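Local atomic coordinates of soluble lytic transglycosylase B3 (Pseudomonas aeruginosa, PDB entry 5ANZ), a protein that probably cleaves the peptidoglycan of the bacterial cell wall as a lytic transglycosylase, and carries a bound calcium ion. Residues S302-A307 and Y332-G337; L181-H186 and S192-S197; R370-R375 and A388-A393; V76-A81 and A164-R169; E91-V96 and S363-L368. All coordinates share one frame; numbering follows the deposited sequence.

Interaction 1. Residues S302-A307 and Y332-G337; sequences SLLLPA and YALAVG
Leu334 of helix 330-343 faces Leu304 and Pro306 in a helix-on-sheet packing, with the end of strand 300-304 and the loop that follows it on one side and a single helical side chain on the other. The strand belongs to the five-stranded antiparallel sheet of the transglycosylase region, where it pairs with strand 313-316; Leu304 is backbone hydrogen-bonded to Phe314. Leu334 gives up the largest share of surface. Its CG stands anti to the backbone N (chi1 -177°), which carries the branched end off the helix toward the strand, and the methyl CD2 does the touching. One partner is Leu304, met methyl to methyl at 4.4 Å between Leu304 CD2 and Leu334 CD2, a rather loose apposition. The other is the ring of Pro306; the proline and Leu334 side chains cross at about a right angle. Phe314 of strand 313-316 touches both Pro306 and Leu334, while Trp353 lies against Pro306 as well. The two leucines are buried and the proline is partly exposed. The chemistry is purely apolar, and the backbones stay well apart, with 9.0 Å between Pro306 CA and Leu334 CA. The closest approach is made by the ring carbon Pro306 CG, 4.0 Å from Leu334 CD2.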
# COMPACT_ATOMS: atom_id res chain seq x y z
N SER A 302 3.42 16.82 -4.77
CA SER A 302 3.85 16.91 -3.37
C SER A 302 5.29 16.46 -3.26
O SER A 302 5.75 15.66 -4.07
CB SER A 302 2.97 16.05 -2.46
OG SER A 302 1.62 16.45 -2.53
N LEU A 303 5.98 16.97 -2.24
CA LEU A 303 7.36 16.59 -1.96
C LEU A 303 7.44 15.43 -0.96
O LEU A 303 6.90 15.51 0.15
CB LEU A 303 8.14 17.80 -1.41
CG LEU A 303 9.52 17.50 -0.84
CD1 LEU A 303 10.45 17.02 -1.93
CD2 LEU A 303 10.08 18.75 -0.16
N LEU A 304 8.10 14.35 -1.38
CA LEU A 304 8.31 13.19 -0.53
C LEU A 304 9.78 13.03 -0.13
O LEU A 304 10.67 13.01 -0.99
CB LEU A 304 7.81 11.94 -1.24
CG LEU A 304 7.92 10.58 -0.55
CD1 LEU A 304 6.95 10.45 0.61
CD2 LEU A 304 7.67 9.49 -1.59
N LEU A 305 10.03 12.93 1.18
CA LEU A 305 11.38 12.70 1.70
C LEU A 305 11.41 11.43 2.56
O LEU A 305 11.31 11.52 3.79
CB LEU A 305 11.85 13.88 2.56
CG LEU A 305 12.21 15.22 1.94
CD1 LEU A 305 12.41 16.26 3.03
CD2 LEU A 305 13.46 15.08 1.10
N PRO A 306 11.56 10.26 1.93
CA PRO A 306 11.38 9.00 2.67
C PRO A 306 12.37 8.80 3.83
O PRO A 306 12.06 8.05 4.76
CB PRO A 306 11.57 7.92 1.60
CG PRO A 306 12.22 8.60 0.44
CD PRO A 306 11.86 10.05 0.51
N ALA A 307 13.53 9.46 3.80
CA ALA A 307 14.48 9.36 4.90
C ALA A 307 14.96 10.72 5.39
O ALA A 307 16.11 10.86 5.82
CB ALA A 307 15.67 8.50 4.49
N TYR A 332 5.40 1.87 0.01
CA TYR A 332 4.80 0.98 -0.98
C TYR A 332 4.62 1.68 -2.31
O TYR A 332 4.98 1.15 -3.36
CB TYR A 332 3.45 0.48 -0.49
CG TYR A 332 2.63 -0.25 -1.55
CD1 TYR A 332 1.79 0.45 -2.40
CD2 TYR A 332 2.67 -1.63 -1.66
CE1 TYR A 332 1.01 -0.21 -3.35
CE2 TYR A 332 1.90 -2.29 -2.61
CZ TYR A 332 1.08 -1.57 -3.46
OH TYR A 332 0.30 -2.21 -4.40
N ALA A 333 4.05 2.88 -2.29
CA ALA A 333 3.76 3.56 -3.55
C ALA A 333 5.06 3.97 -4.24
O ALA A 333 5.15 3.88 -5.46
CB ALA A 333 2.85 4.77 -3.31
N LEU A 334 6.08 4.34 -3.47
CA LEU A 334 7.38 4.64 -4.07
C LEU A 334 7.96 3.38 -4.73
O LEU A 334 8.48 3.44 -5.87
CB LEU A 334 8.34 5.19 -3.00
CG LEU A 334 9.72 5.63 -3.49
CD1 LEU A 334 9.63 6.64 -4.61
CD2 LEU A 334 10.47 6.22 -2.29
N ALA A 335 7.83 2.24 -4.05
CA ALA A 335 8.32 0.96 -4.59
C ALA A 335 7.61 0.63 -5.89
O ALA A 335 8.24 0.22 -6.87
CB ALA A 335 8.13 -0.19 -3.59
N VAL A 336 6.28 0.76 -5.90
CA VAL A 336 5.55 0.51 -7.14
C VAL A 336 6.03 1.38 -8.30
O VAL A 336 6.26 0.90 -9.39
CB VAL A 336 4.04 0.72 -6.94
CG1 VAL A 336 3.31 0.69 -8.27
CG2 VAL A 336 3.50 -0.36 -6.02
N GLY A 337 6.18 2.68 -8.06
CA GLY A 337 6.62 3.57 -9.12
C GLY A 337 8.01 3.23 -9.63
O GLY A 337 8.25 3.18 -10.83

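Interaction 2. Residues L181-H186 and S192-S197; sequences LKILQH and SFMIGS
Met194 reaches from its loop to the helix ending at His186 and lodges its thioether end against Ile183 and Leu184. The tight part is at the terminal methyl: Met194 CE lies 3.7 Å from Ile183 CG2 and equally near Ile183 CB, while Ile183 CD1 stands a little farther off. The isoleucine and methionine side chains cross at about a right angle, so CE meets the branch point of Ile183 from across its chain. Leu184 lies along both the sulfur and the methyl. Its CD2 is 3.9 Å from Met194 SD and almost as near to CE, and its CG is close to both. CG of Met194 is anti to the backbone N (chi1 -169°), and the chain runs straight to the sulfur before bending at the last torsion (chi3 -130°), which swings CE toward the helix residues. Met194 is the centre of an inverse gamma turn just ahead of strand 195-196, which forms a small antiparallel sheet with strand 154-155; the contact therefore joins that sheet to helix 170-186. Ile157 touches Leu184, Val156 touches Met194, and His212 and Asn213 of helix 209-215 lie against Ile183. The side chain of Ile183 is about 8 Å from that of Ile208, which binds N-acetyl-D-glucosamine. The surroundings change sharply a residue or two away. Lys182 starts away from the contact and is exposed, His186 is exposed at the end of the helix, and Ser192 and Phe193 are exposed as well, with the phenyl ring of Phe193 leading away from the helix.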
# COMPACT_ATOMS: atom_id res chain seq x y z
N LEU A 181 -18.74 -14.58 0.86
CA LEU A 181 -19.75 -15.60 0.62
C LEU A 181 -20.55 -15.29 -0.65
O LEU A 181 -20.96 -16.21 -1.35
CB LEU A 181 -20.70 -15.74 1.83
CG LEU A 181 -20.07 -16.37 3.08
CD1 LEU A 181 -20.95 -16.15 4.31
CD2 LEU A 181 -19.86 -17.87 2.85
N LYS A 182 -20.75 -14.01 -0.95
CA LYS A 182 -21.46 -13.63 -2.16
C LYS A 182 -20.65 -13.98 -3.40
O LYS A 182 -21.22 -14.36 -4.44
CB LYS A 182 -21.79 -12.13 -2.15
CG LYS A 182 -22.71 -11.74 -1.02
CD LYS A 182 -23.12 -10.27 -1.11
CE LYS A 182 -24.12 -9.91 -0.01
NZ LYS A 182 -24.29 -8.44 0.14
N ILE A 183 -19.33 -13.84 -3.29
CA ILE A 183 -18.43 -14.24 -4.36
C ILE A 183 -18.54 -15.74 -4.62
O ILE A 183 -18.65 -16.18 -5.77
CB ILE A 183 -16.98 -13.88 -4.02
CG1 ILE A 183 -16.84 -12.36 -3.89
CG2 ILE A 183 -16.05 -14.43 -5.11
CD1 ILE A 183 -15.45 -11.89 -3.45
N LEU A 184 -18.56 -16.53 -3.55
CA LEU A 184 -18.77 -17.98 -3.70
C LEU A 184 -20.13 -18.29 -4.30
O LEU A 184 -20.25 -19.14 -5.17
CB LEU A 184 -18.62 -18.70 -2.36
CG LEU A 184 -17.21 -18.58 -1.78
CD1 LEU A 184 -17.12 -19.29 -0.44
CD2 LEU A 184 -16.18 -19.14 -2.78
N GLN A 185 -21.16 -17.59 -3.82
CA GLN A 185 -22.51 -17.79 -4.32
C GLN A 185 -22.59 -17.51 -5.82
O GLN A 185 -23.27 -18.22 -6.56
CB GLN A 185 -23.49 -16.90 -3.55
CG GLN A 185 -24.93 -17.05 -3.98
CD GLN A 185 -25.88 -16.94 -2.80
OE1 GLN A 185 -25.65 -17.54 -1.75
NE2 GLN A 185 -26.95 -16.19 -2.97
N HIS A 186 -21.87 -16.49 -6.27
CA HIS A 186 -21.91 -16.12 -7.68
C HIS A 186 -21.07 -17.06 -8.53
O HIS A 186 -21.29 -17.17 -9.74
CB HIS A 186 -21.43 -14.68 -7.88
CG HIS A 186 -21.75 -14.15 -9.25
ND1 HIS A 186 -20.78 -13.87 -10.18
CD2 HIS A 186 -22.94 -13.87 -9.83
CE1 HIS A 186 -21.36 -13.43 -11.29
NE2 HIS A 186 -22.66 -13.42 -11.11
N SER A 192 -12.88 -24.19 -2.13
CA SER A 192 -11.57 -24.79 -1.88
C SER A 192 -10.40 -23.94 -2.39
O SER A 192 -9.30 -24.07 -1.86
CB SER A 192 -11.48 -26.17 -2.53
OG SER A 192 -12.36 -27.07 -1.90
N PHE A 193 -10.63 -23.12 -3.41
CA PHE A 193 -9.53 -22.35 -4.01
C PHE A 193 -9.61 -20.85 -3.71
O PHE A 193 -8.90 -20.05 -4.31
CB PHE A 193 -9.50 -22.58 -5.53
CG PHE A 193 -9.35 -24.03 -5.91
CD1 PHE A 193 -8.32 -24.80 -5.37
CD2 PHE A 193 -10.24 -24.63 -6.77
CE1 PHE A 193 -8.19 -26.13 -5.71
CE2 PHE A 193 -10.11 -25.97 -7.10
CZ PHE A 193 -9.09 -26.72 -6.57
N MET A 194 -10.48 -20.47 -2.77
CA MET A 194 -10.57 -19.04 -2.40
C MET A 194 -9.48 -18.71 -1.40
O MET A 194 -9.69 -18.71 -0.18
CB MET A 194 -11.94 -18.69 -1.83
CG MET A 194 -12.11 -17.20 -1.70
SD MET A 194 -13.69 -16.83 -0.92
CE MET A 194 -14.31 -15.63 -2.06
N ILE A 195 -8.29 -18.44 -1.95
CA ILE A 195 -7.08 -18.32 -1.17
C ILE A 195 -6.68 -16.85 -1.05
O ILE A 195 -6.97 -16.04 -1.93
CB ILE A 195 -5.92 -19.12 -1.81
CG1 ILE A 195 -6.28 -20.60 -1.90
CG2 ILE A 195 -4.65 -18.93 -1.01
CD1 ILE A 195 -6.72 -21.15 -0.60
N GLY A 196 -6.01 -16.53 0.04
CA GLY A 196 -5.51 -15.18 0.24
C GLY A 196 -4.70 -15.05 1.52
O GLY A 196 -4.28 -16.06 2.13
N SER A 197 -4.47 -13.82 1.94
CA SER A 197 -3.68 -13.54 3.14
C SER A 197 -4.50 -13.66 4.43
O SER A 197 -5.72 -13.80 4.38
CB SER A 197 -3.10 -12.12 3.05
OG SER A 197 -4.11 -11.19 3.44

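Interaction 3. Residues R370-R375 and A388-A393; sequences RQLAAR and ANTRKA
In the small helical bundle of the putative peptidoglycan-binding region, Leu372 of helix 362-374 packs against the first turns of helix 388-401, onto Ala393 and Thr390. A non-helical connection of a dozen residues lies between the two segments. Leu372 supplies both methyl groups. Its CD1 rests 4.1 Å from Ala393 CB. The touch on Thr390 is looser, with 4.3 Å between Leu372 CD1 and Thr390 CG2. Leu372 CD2 lies instead by the backbone, 3.8 Å from Ala393 O. With CG anti to the carbonyl carbon (chi1 -72°), the leucine straddles Ala393, one methyl at its side chain and the other at its carbonyl. The small alanine lets the helices come close here, with Leu372 CA and Ala393 CA 6.8 Å apart. Farther along the same partner helix, Ile394 and Cys397 also touch Leu372, and Pro379 of the connecting loop lies on Ala393. Thr390 divides its roles: CG2 faces the leucine, while its hydroxyl OG1 is hydrogen-bonded to Gln369 NE2, one position before segment 370-375. Between the two segments the packing is thus apolar, and the Gln369 bond adds a polar tie between the same helices beside it, satisfying the hydroxyl of a buried threonine.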
# COMPACT_ATOMS: atom_id res chain seq x y z
N ARG A 370 5.53 10.91 23.68
CA ARG A 370 5.41 11.34 25.08
C ARG A 370 6.42 12.44 25.41
O ARG A 370 6.11 13.38 26.16
CB ARG A 370 5.57 10.14 26.02
CG ARG A 370 4.41 9.15 25.97
CD ARG A 370 4.61 8.02 26.97
NE ARG A 370 3.48 7.09 26.99
CZ ARG A 370 3.58 5.81 27.31
NH1 ARG A 370 4.77 5.29 27.62
NH2 ARG A 370 2.51 5.03 27.31
N GLN A 371 7.62 12.34 24.84
CA GLN A 371 8.66 13.33 25.10
C GLN A 371 8.33 14.66 24.43
O GLN A 371 8.60 15.73 24.98
CB GLN A 371 10.02 12.83 24.61
CG GLN A 371 10.70 11.86 25.57
CD GLN A 371 11.31 12.57 26.76
OE1 GLN A 371 12.49 12.90 26.75
NE2 GLN A 371 10.49 12.82 27.78
N LEU A 372 7.74 14.59 23.23
CA LEU A 372 7.32 15.80 22.52
C LEU A 372 6.26 16.54 23.34
O LEU A 372 6.36 17.75 23.54
CB LEU A 372 6.78 15.45 21.13
CG LEU A 372 7.80 15.00 20.08
CD1 LEU A 372 7.11 14.30 18.93
CD2 LEU A 372 8.62 16.20 19.59
N ALA A 373 5.26 15.79 23.79
CA ALA A 373 4.17 16.40 24.56
C ALA A 373 4.73 17.02 25.83
O ALA A 373 4.27 18.08 26.27
CB ALA A 373 3.10 15.37 24.88
N ALA A 374 5.73 16.37 26.41
CA ALA A 374 6.33 16.85 27.66
C ALA A 374 7.07 18.17 27.50
O ALA A 374 7.23 18.92 28.46
CB ALA A 374 7.26 15.80 28.22
N ARG A 375 7.52 18.46 26.28
CA ARG A 375 8.20 19.72 26.02
C ARG A 375 7.25 20.75 25.41
O ARG A 375 7.67 21.83 24.99
CB ARG A 375 9.40 19.50 25.10
CG ARG A 375 10.53 18.73 25.76
CD ARG A 375 11.72 18.61 24.82
NE ARG A 375 12.11 19.91 24.28
CZ ARG A 375 12.98 20.72 24.86
NH1 ARG A 375 13.55 20.38 26.02
NH2 ARG A 375 13.29 21.88 24.30
N ALA A 388 0.36 12.92 10.58
CA ALA A 388 0.46 14.36 10.34
C ALA A 388 0.64 15.16 11.63
O ALA A 388 1.45 16.09 11.68
CB ALA A 388 -0.77 14.84 9.60
N ASN A 389 -0.12 14.81 12.66
CA ASN A 389 -0.04 15.54 13.92
C ASN A 389 1.32 15.39 14.58
O ASN A 389 1.88 16.35 15.10
CB ASN A 389 -1.13 15.06 14.89
CG ASN A 389 -2.53 15.31 14.37
OD1 ASN A 389 -2.76 16.27 13.62
ND2 ASN A 389 -3.47 14.45 14.75
N THR A 390 1.85 14.18 14.56
CA THR A 390 3.15 13.95 15.16
C THR A 390 4.25 14.64 14.35
O THR A 390 5.19 15.18 14.92
CB THR A 390 3.46 12.45 15.27
OG1 THR A 390 2.46 11.83 16.10
CG2 THR A 390 4.81 12.24 15.90
N ARG A 391 4.12 14.64 13.03
CA ARG A 391 5.12 15.29 12.20
C ARG A 391 5.15 16.79 12.48
O ARG A 391 6.21 17.42 12.49
CB ARG A 391 4.86 15.02 10.71
CG ARG A 391 5.19 13.58 10.30
CD ARG A 391 5.23 13.41 8.79
NE ARG A 391 3.93 13.68 8.18
CZ ARG A 391 2.98 12.76 8.00
NH1 ARG A 391 3.19 11.50 8.38
NH2 ARG A 391 1.83 13.10 7.44
N LYS A 392 3.97 17.35 12.74
CA LYS A 392 3.86 18.75 13.09
C LYS A 392 4.65 19.04 14.37
O LYS A 392 5.41 20.01 14.45
CB LYS A 392 2.38 19.12 13.28
CG LYS A 392 2.07 20.59 13.17
CD LYS A 392 0.57 20.83 13.21
CE LYS A 392 0.24 22.30 13.04
NZ LYS A 392 0.72 22.83 11.73
N ALA A 393 4.47 18.18 15.36
CA ALA A 393 5.14 18.31 16.64
C ALA A 393 6.64 18.12 16.47
O ALA A 393 7.44 18.82 17.08
CB ALA A 393 4.59 17.31 17.63

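Interaction 4. Residues V76-A81 and A164-R169; sequences VQPDPA and AYEGRR
Pro78 sets its ring against Tyr165 and Glu166, neighbours in sequence late in helix 156-166. From CB outward, the first atom meets a charged group: Pro78 CB lies 3.4 Å from Glu166 OE2. The next, CG, has two neighbours, the ring of Tyr165 with 4.0 Å between Pro78 CG and Tyr165 CD2, and again the carboxylate oxygen Glu166 OE2 at a similar distance. CG is nearly as close to Tyr165 CE2, and the proline and tyrosine side chains run obliquely to one another. Phe48 of helix 48-61 touches the proline too, and meets Tyr165 ring to ring in an edge-to-face stack. Glu166 holds CG between the backbone N and the carbonyl carbon, the crowded position (chi1 54°), and then extends straight; its side chain crosses that of Pro78 at about a right angle, bringing OE2 to the proline ring. Tyr165 OH is hydrogen-bonded elsewhere, to Gln46 O. Just past the proline, Asp79 is the N-cap of helix 80-87: Ala81 N donates to Asp79 OD1 at 3.0 Å, coming in from above the carboxylate plane. The backbone here is tied to helix 156-166 as well: Arg158 NH2 donates to Pro78 O, and Asp79 N to Thr162 OG1. Pro78 thus gives the aromatic ring and the carboxylate only carbon to meet, and the contact across the two segments is van der Waals packing at the surface, with polar ties nearby that include those of Arg158 and Thr162.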
# COMPACT_ATOMS: atom_id res chain seq x y z
N VAL A 76 -14.21 -25.85 8.71
CA VAL A 76 -13.58 -24.62 9.17
C VAL A 76 -13.58 -24.45 10.69
O VAL A 76 -14.60 -24.64 11.36
CB VAL A 76 -14.26 -23.39 8.54
CG1 VAL A 76 -13.73 -22.12 9.16
CG2 VAL A 76 -14.05 -23.41 7.03
N GLN A 77 -12.41 -24.12 11.22
CA GLN A 77 -12.21 -23.84 12.64
C GLN A 77 -11.36 -22.57 12.73
O GLN A 77 -10.79 -22.15 11.73
CB GLN A 77 -11.50 -25.00 13.35
CG GLN A 77 -12.35 -26.25 13.56
CD GLN A 77 -13.45 -26.03 14.59
OE1 GLN A 77 -14.63 -26.03 14.26
NE2 GLN A 77 -13.05 -25.86 15.84
N PRO A 78 -11.26 -21.96 13.92
CA PRO A 78 -10.39 -20.78 13.97
C PRO A 78 -8.94 -21.10 13.61
O PRO A 78 -8.47 -22.22 13.82
CB PRO A 78 -10.50 -20.33 15.43
CG PRO A 78 -11.85 -20.82 15.86
CD PRO A 78 -11.99 -22.16 15.19
N ASP A 79 -8.25 -20.11 13.05
CA ASP A 79 -6.84 -20.25 12.68
C ASP A 79 -5.96 -19.38 13.60
O ASP A 79 -5.96 -18.16 13.48
CB ASP A 79 -6.63 -19.85 11.23
CG ASP A 79 -5.22 -20.11 10.76
OD1 ASP A 79 -4.36 -20.42 11.63
OD2 ASP A 79 -4.97 -20.01 9.54
N PRO A 80 -5.21 -20.01 14.51
CA PRO A 80 -4.41 -19.23 15.48
C PRO A 80 -3.37 -18.36 14.80
O PRO A 80 -2.98 -17.33 15.36
CB PRO A 80 -3.75 -20.31 16.34
CG PRO A 80 -4.63 -21.50 16.20
CD PRO A 80 -5.14 -21.46 14.79
N ALA A 81 -2.92 -18.76 13.61
CA ALA A 81 -1.96 -17.98 12.85
C ALA A 81 -2.57 -16.64 12.45
O ALA A 81 -1.89 -15.62 12.44
CB ALA A 81 -1.51 -18.76 11.61
N ALA A 164 -13.57 -12.47 12.58
CA ALA A 164 -14.92 -12.12 13.03
C ALA A 164 -15.18 -12.66 14.43
O ALA A 164 -15.75 -11.98 15.29
CB ALA A 164 -15.96 -12.65 12.05
N TYR A 165 -14.77 -13.91 14.65
CA TYR A 165 -14.99 -14.58 15.92
C TYR A 165 -14.16 -13.99 17.07
O TYR A 165 -14.69 -13.73 18.14
CB TYR A 165 -14.67 -16.07 15.78
CG TYR A 165 -14.67 -16.87 17.08
CD1 TYR A 165 -15.80 -16.93 17.89
CD2 TYR A 165 -13.55 -17.59 17.47
CE1 TYR A 165 -15.81 -17.66 19.06
CE2 TYR A 165 -13.55 -18.33 18.64
CZ TYR A 165 -14.68 -18.37 19.43
OH TYR A 165 -14.68 -19.10 20.60
N GLU A 166 -12.87 -13.78 16.84
CA GLU A 166 -12.00 -13.34 17.93
C GLU A 166 -10.94 -12.32 17.53
O GLU A 166 -9.94 -12.17 18.21
CB GLU A 166 -11.33 -14.56 18.56
CG GLU A 166 -10.58 -15.43 17.56
CD GLU A 166 -9.99 -16.68 18.20
OE1 GLU A 166 -9.60 -16.62 19.38
OE2 GLU A 166 -9.92 -17.72 17.51
N GLY A 167 -11.16 -11.62 16.42
CA GLY A 167 -10.22 -10.62 15.95
C GLY A 167 -10.40 -9.26 16.61
O GLY A 167 -11.39 -9.03 17.30
N ARG A 168 -9.44 -8.37 16.40
CA ARG A 168 -9.49 -7.04 16.99
C ARG A 168 -10.41 -6.12 16.20
O ARG A 168 -10.87 -5.09 16.71
CB ARG A 168 -8.09 -6.42 17.07
CG ARG A 168 -7.19 -7.06 18.10
CD ARG A 168 -5.90 -6.27 18.25
NE ARG A 168 -5.04 -6.82 19.29
CZ ARG A 168 -5.20 -6.60 20.59
NH1 ARG A 168 -6.20 -5.84 21.02
NH2 ARG A 168 -4.37 -7.15 21.47
N ARG A 169 -10.67 -6.48 14.95
CA ARG A 169 -11.50 -5.66 14.07
C ARG A 169 -12.65 -6.48 13.48
O ARG A 169 -12.66 -6.77 12.28
CB ARG A 169 -10.65 -5.05 12.95
CG ARG A 169 -9.81 -3.86 13.38
CD ARG A 169 -8.33 -4.09 13.12
NE ARG A 169 -7.60 -2.84 12.94
CZ ARG A 169 -7.41 -1.94 13.91
NH1 ARG A 169 -7.89 -2.15 15.12
NH2 ARG A 169 -6.74 -0.82 13.65

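Interaction 5. Residues E91-V96 and S363-L368; sequences EFTRPV and SQRIEL
Glu91 OE2 is gripped by several donors at the start of helix 362-374. The shortest bond comes from the hydroxyl of Ser363, with 2.7 Å between Ser363 OG and Glu91 OE2; it uses the syn lone pair of the carboxylate, the one on the side of the other oxygen. The backbone amide of the same serine adds a weak bond, Ser363 N to Glu91 OE2 at 3.4 Å, and Ser361 OG bonds to the same oxygen. One carboxylate oxygen thus collects two serine hydroxyls and a main-chain N-H from the beginning of the helix and the residue just before it, where the helix dipole would probably favour its negative charge. The glutamate gets there by bending: CG leaves anti to the backbone N (chi1 176°), and the chain then turns at the second torsion (chi2 68°). The peptide backbone joins in, since Glu91 and Arg362 are also hydrogen-bonded through their main chains. Farther along, Arg365 leans toward the loop and is bridged to it by water 1. The water lies in the guanidinium plane, at its edge, accepts from Arg365 NH2 at 3.1 Å, and makes a weak bond to Glu91 O at 2.9 Å. Thr93 is only a loose neighbour of this group. Arg365 NE bonds to Gly384 O, a second tie, within the peptidoglycan-binding region itself, that helps hold the guanidinium. Polar, partly solvent-exposed and water-bridged, the contact is consistent with an interface between two regions: a loop of the transglycosylase region meets the first helix of the putative peptidoglycan-binding region.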
# COMPACT_ATOMS: atom_id res chain seq x y z
N GLU A 91 7.92 -4.73 16.96
CA GLU A 91 8.73 -3.77 17.70
C GLU A 91 9.67 -3.01 16.76
O GLU A 91 9.80 -1.79 16.85
CB GLU A 91 9.53 -4.47 18.79
CG GLU A 91 10.49 -3.56 19.55
CD GLU A 91 9.79 -2.51 20.40
OE1 GLU A 91 8.55 -2.59 20.56
OE2 GLU A 91 10.48 -1.61 20.93
N PHE A 92 10.32 -3.75 15.86
CA PHE A 92 11.27 -3.14 14.93
C PHE A 92 10.77 -3.18 13.49
O PHE A 92 10.03 -4.09 13.09
CB PHE A 92 12.63 -3.84 15.02
CG PHE A 92 13.20 -3.86 16.41
CD1 PHE A 92 13.89 -2.77 16.91
CD2 PHE A 92 13.03 -4.97 17.23
CE1 PHE A 92 14.41 -2.78 18.19
CE2 PHE A 92 13.55 -4.99 18.51
CZ PHE A 92 14.24 -3.89 18.99
N THR A 93 11.17 -2.18 12.71
CA THR A 93 10.89 -2.15 11.28
C THR A 93 12.17 -1.83 10.52
O THR A 93 13.12 -1.29 11.08
CB THR A 93 9.80 -1.11 10.93
OG1 THR A 93 10.24 0.19 11.32
CG2 THR A 93 8.50 -1.45 11.64
N ARG A 94 12.21 -2.19 9.24
CA ARG A 94 13.39 -1.94 8.42
C ARG A 94 13.36 -0.53 7.82
O ARG A 94 12.29 -0.01 7.51
CB ARG A 94 13.49 -3.00 7.32
CG ARG A 94 12.16 -3.37 6.68
CD ARG A 94 12.08 -4.87 6.42
NE ARG A 94 13.00 -5.31 5.37
CZ ARG A 94 12.63 -5.64 4.14
NH1 ARG A 94 11.34 -5.59 3.81
NH2 ARG A 94 13.53 -6.03 3.25
N PRO A 95 14.53 0.09 7.67
CA PRO A 95 14.58 1.42 7.05
C PRO A 95 14.06 1.35 5.61
O PRO A 95 14.05 0.26 5.01
CB PRO A 95 16.07 1.78 7.09
CG PRO A 95 16.78 0.47 7.21
CD PRO A 95 15.87 -0.43 7.99
N VAL A 96 13.60 2.48 5.08
CA VAL A 96 12.98 2.49 3.77
C VAL A 96 13.92 1.95 2.70
O VAL A 96 13.49 1.23 1.81
CB VAL A 96 12.51 3.90 3.36
CG1 VAL A 96 12.00 3.89 1.91
CG2 VAL A 96 11.42 4.39 4.29
N SER A 363 8.27 0.98 20.58
CA SER A 363 8.27 1.60 21.89
C SER A 363 8.94 2.97 21.81
O SER A 363 8.58 3.88 22.53
CB SER A 363 8.95 0.71 22.93
OG SER A 363 10.30 0.46 22.58
N GLN A 364 9.91 3.11 20.90
CA GLN A 364 10.59 4.39 20.73
C GLN A 364 9.69 5.44 20.11
O GLN A 364 9.81 6.64 20.42
CB GLN A 364 11.85 4.21 19.89
CG GLN A 364 13.02 3.65 20.68
CD GLN A 364 14.24 3.37 19.82
OE1 GLN A 364 14.14 3.24 18.60
NE2 GLN A 364 15.40 3.27 20.46
N ARG A 365 8.79 5.02 19.22
CA ARG A 365 7.84 5.96 18.62
C ARG A 365 6.87 6.49 19.67
O ARG A 365 6.49 7.67 19.66
CB ARG A 365 7.07 5.31 17.48
CG ARG A 365 7.94 4.99 16.25
CD ARG A 365 7.09 4.61 15.04
NE ARG A 365 6.29 3.41 15.26
CZ ARG A 365 6.72 2.17 15.02
NH1 ARG A 365 7.95 1.97 14.55
NH2 ARG A 365 5.92 1.14 15.24
N ILE A 366 6.46 5.62 20.58
CA ILE A 366 5.59 6.02 21.68
C ILE A 366 6.33 6.94 22.62
O ILE A 366 5.79 7.97 23.06
CB ILE A 366 5.06 4.78 22.44
CG1 ILE A 366 4.01 4.07 21.59
CG2 ILE A 366 4.50 5.18 23.81
CD1 ILE A 366 3.78 2.63 21.99
N GLU A 367 7.58 6.59 22.91
CA GLU A 367 8.39 7.41 23.79
C GLU A 367 8.57 8.80 23.17
O GLU A 367 8.51 9.80 23.88
CB GLU A 367 9.76 6.78 24.04
CG GLU A 367 10.54 7.45 25.17
CD GLU A 367 11.94 6.88 25.34
OE1 GLU A 367 12.29 5.91 24.64
OE2 GLU A 367 12.69 7.43 26.17
N LEU A 368 8.79 8.84 21.86
CA LEU A 368 8.98 10.11 21.16
C LEU A 368 7.77 11.00 21.33
O LEU A 368 7.91 12.21 21.58
CB LEU A 368 9.24 9.87 19.66
CG LEU A 368 9.21 11.16 18.82
CD1 LEU A 368 10.34 12.08 19.24
CD2 LEU A 368 9.29 10.83 17.34
O HOH W 1 7.91 -1.21 14.77

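Interactions 1, 2 and 3 are buried and apolar, each built on a leucine or methionine side chain that joins a helix to a neighbouring strand, loop or helix. Interactions 4 and 5 lie at the surface: interaction 4 sets a proline against an aromatic ring and a carboxylate, whereas interaction 5 is the one held by hydrogen bonds across its segments. Interactions 3 and 5 share helix 362-374, used once inside its own region and once against the transglycosylase region. Interaction 1 touches interaction 5 where Pro306 O packs against Val96 CG2. Interactions 2 and 4 lie on the same side of the chain's centre, on the consecutive helices 170-186 and 156-166.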